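Local structure of nigritoxine (Vibrio nigripulchritudo, 5M41) at residues A[273-277]-A[436-440]. The protein is a bacterial toxin that acts on crustaceans and insects. Numbering follows the deposited sequence.
Sequences VEYSQ and RPIPT
Y275 passes against P439, ends at P437 O and carries most of this contact. Its CB points toward 436-440. CG stands anti to the carbonyl carbon, beside the backbone N (chi1 -65°), which sends the ring past P439 toward P437. Partway along the ring, Y275 CD2 lies 3.9 Å from P439 CA, with P439 CB also close. The next atom, CE2, approaches P439 CG at 3.8 Å. That proline carbon sits over one face of the ring. P439 CG is 3.9 Å from the Y275 ring centroid and 15° off the ring normal, a CH-pi contact.

The phenol end reaches the backbone. Y275 OH donates a hydrogen bond to P437 O at 2.7 Å. The donor lies in the carbonyl plane, with a C=O...donor angle of 149°. The acceptor itself is near the plane of the ring, at its edge. The ring is thus held in two ways, by a proline over a face and by a bond at its hydroxyl. R436 CB makes a plain van der Waals contact with Y275 OH at 3.4 Å. A smaller contact involves V273, whose CG1 packs against the CD and CG side of the P437 ring, 3.7 Å from P437 CD.

In a partly buried place, the loop between helices 253-264 and 277-283 meets the end of strand 435-437 and the loop after it. The contact joins the loop before helix 277-283, where S276 is the N-cap, to the end of strand 435-437. That strand is an outer one of a three-stranded antiparallel sheet, and R436 bonds through its backbone to Y428 of strand 427-429. P439 also touches A280 and I283 of helix 277-283.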
ATOM      1  N   VAL A 273       3.609 -15.367   3.258  1.00 87.85           N
ATOM      2  CA  VAL A 273       3.938 -14.742   4.544  1.00 88.41           C
ATOM      3  C   VAL A 273       3.372 -13.329   4.651  1.00 89.93           C
ATOM      4  O   VAL A 273       3.574 -12.505   3.760  1.00 89.55           O
ATOM      5  CB  VAL A 273       5.464 -14.781   4.842  1.00 85.89           C
ATOM      6  CG1 VAL A 273       6.275 -15.027   3.571  1.00 82.01           C
ATOM      7  CG2 VAL A 273       5.936 -13.530   5.586  1.00 79.36           C
ATOM      8  N   GLU A 274       2.653 -13.065   5.742  1.00 93.89           N
ATOM      9  CA  GLU A 274       1.974 -11.777   5.951  1.00 96.77           C
ATOM     10  C   GLU A 274       2.284 -11.176   7.319  1.00 94.71           C
ATOM     11  O   GLU A 274       2.329 -11.896   8.313  1.00 97.19           O
ATOM     12  CB  GLU A 274       0.454 -11.932   5.792  1.00104.31           C
ATOM     13  CG  GLU A 274      -0.019 -12.298   4.386  1.00108.41           C
ATOM     14  CD  GLU A 274       0.264 -11.230   3.327  1.00113.05           C
ATOM     15  OE1 GLU A 274       0.646 -10.082   3.665  1.00110.10           O
ATOM     16  OE2 GLU A 274       0.093 -11.546   2.128  1.00116.60           O
ATOM     17  N   TYR A 275       2.462  -9.858   7.373  1.00 87.22           N
ATOM     18  CA  TYR A 275       2.946  -9.200   8.587  1.00 86.63           C
ATOM     19  C   TYR A 275       1.871  -8.587   9.484  1.00 93.48           C
ATOM     20  O   TYR A 275       0.820  -8.157   9.000  1.00 93.95           O
ATOM     21  CB  TYR A 275       3.989  -8.136   8.233  1.00 78.41           C
ATOM     22  CG  TYR A 275       5.242  -8.722   7.618  1.00 72.01           C
ATOM     23  CD1 TYR A 275       6.149  -9.437   8.400  1.00 69.99           C
ATOM     24  CD2 TYR A 275       5.511  -8.572   6.253  1.00 67.54           C
ATOM     25  CE1 TYR A 275       7.290  -9.990   7.846  1.00 68.27           C
ATOM     26  CE2 TYR A 275       6.652  -9.127   5.683  1.00 63.06           C
ATOM     27  CZ  TYR A 275       7.534  -9.831   6.483  1.00 64.10           C
ATOM     28  OH  TYR A 275       8.667 -10.372   5.946  1.00 57.47           O
ATOM     29  N   SER A 276       2.153  -8.557  10.788  1.00 96.53           N
ATOM     30  CA  SER A 276       1.372  -7.769  11.743  1.00102.64           C
ATOM     31  C   SER A 276       2.125  -6.484  12.066  1.00104.29           C
ATOM     32  O   SER A 276       3.317  -6.361  11.768  1.00102.80           O
ATOM     33  CB  SER A 276       1.109  -8.551  13.028  1.00103.78           C
ATOM     34  OG  SER A 276       2.241  -8.506  13.880  1.00108.27           O
ATOM     35  N   GLN A 277       1.429  -5.543  12.695  1.00107.70           N
ATOM     36  CA  GLN A 277       1.988  -4.225  12.989  1.00110.06           C
ATOM     37  C   GLN A 277       3.218  -4.231  13.904  1.00110.20           C
ATOM     38  O   GLN A 277       4.134  -3.434  13.703  1.00106.92           O
ATOM     39  CB  GLN A 277       0.910  -3.296  13.543  1.00116.53           C
ATOM     40  CG  GLN A 277      -0.073  -2.798  12.491  1.00120.46           C
ATOM     41  CD  GLN A 277      -1.324  -2.193  13.104  1.00127.08           C
ATOM     42  OE1 GLN A 277      -2.445  -2.583  12.766  1.00131.56           O
ATOM     43  NE2 GLN A 277      -1.139  -1.241  14.019  1.00126.65           N
ATOM     44  N   ARG A 436      12.804 -12.805   2.849  1.00 46.65           N
ATOM     45  CA  ARG A 436      11.421 -12.522   3.247  0.50 47.75           C
ATOM     46  C   ARG A 436      10.876 -11.329   2.463  1.00 44.01           C
ATOM     47  O   ARG A 436      11.637 -10.440   2.104  1.00 41.94           O
ATOM     48  CB  ARG A 436      11.348 -12.171   4.744  0.50 51.54           C
ATOM     49  CG  ARG A 436      11.991 -13.172   5.691  0.50 55.86           C
ATOM     50  CD  ARG A 436      11.650 -12.858   7.139  0.50 60.00           C
ATOM     51  NE  ARG A 436      11.473 -14.073   7.933  0.50 64.43           N
ATOM     52  CZ  ARG A 436      11.052 -14.090   9.190  0.50 67.38           C
ATOM     53  NH1 ARG A 436      10.766 -12.952   9.812  0.50 69.49           N
ATOM     54  NH2 ARG A 436      10.921 -15.242   9.830  0.50 71.22           N
ATOM     55  N   PRO A 437       9.555 -11.275   2.241  1.00 43.64           N
ATOM     56  CA  PRO A 437       9.029 -10.052   1.662  1.00 42.67           C
ATOM     57  C   PRO A 437       9.247  -8.816   2.563  1.00 43.01           C
ATOM     58  O   PRO A 437       9.204  -8.917   3.788  1.00 43.82           O
ATOM     59  CB  PRO A 437       7.533 -10.352   1.482  1.00 44.04           C
ATOM     60  CG  PRO A 437       7.265 -11.516   2.382  1.00 47.99           C
ATOM     61  CD  PRO A 437       8.523 -12.327   2.332  1.00 45.71           C
ATOM     62  N   ILE A 438       9.498  -7.667   1.954  1.00 38.75           N
ATOM     63  CA  ILE A 438       9.591  -6.426   2.717  1.00 38.97           C
ATOM     64  C   ILE A 438       8.193  -5.992   3.181  1.00 40.54           C
ATOM     65  O   ILE A 438       7.261  -5.953   2.386  1.00 39.27           O
ATOM     66  CB  ILE A 438      10.300  -5.276   1.952  1.00 36.48           C
ATOM     67  CG1 ILE A 438      11.536  -5.818   1.193  1.00 35.25           C
ATOM     68  CG2 ILE A 438      10.704  -4.176   2.957  1.00 37.70           C
ATOM     69  CD1 ILE A 438      12.420  -4.748   0.558  1.00 35.48           C
ATOM     70  N   PRO A 439       8.044  -5.690   4.486  1.00 42.06           N
ATOM     71  CA  PRO A 439       6.781  -5.157   4.996  1.00 42.34           C
ATOM     72  C   PRO A 439       6.416  -3.831   4.327  1.00 41.06           C
ATOM     73  O   PRO A 439       7.286  -3.116   3.815  1.00 40.47           O
ATOM     74  CB  PRO A 439       7.064  -4.921   6.497  1.00 44.76           C
ATOM     75  CG  PRO A 439       8.204  -5.826   6.813  1.00 46.67           C
ATOM     76  CD  PRO A 439       9.032  -5.908   5.553  1.00 43.27           C
ATOM     77  N   THR A 440       5.133  -3.514   4.333  1.00 39.97           N
ATOM     78  CA  THR A 440       4.680  -2.244   3.806  1.00 39.51           C
ATOM     79  C   THR A 440       5.195  -1.084   4.663  1.00 40.76           C
ATOM     80  O   THR A 440       5.438  -1.229   5.855  1.00 40.71           O
ATOM     81  CB  THR A 440       3.148  -2.175   3.693  1.00 38.91           C
ATOM     82  OG1 THR A 440       2.786  -0.910   3.116  1.00 37.26           O
ATOM     83  CG2 THR A 440       2.474  -2.353   5.076  1.00 39.34           C
TER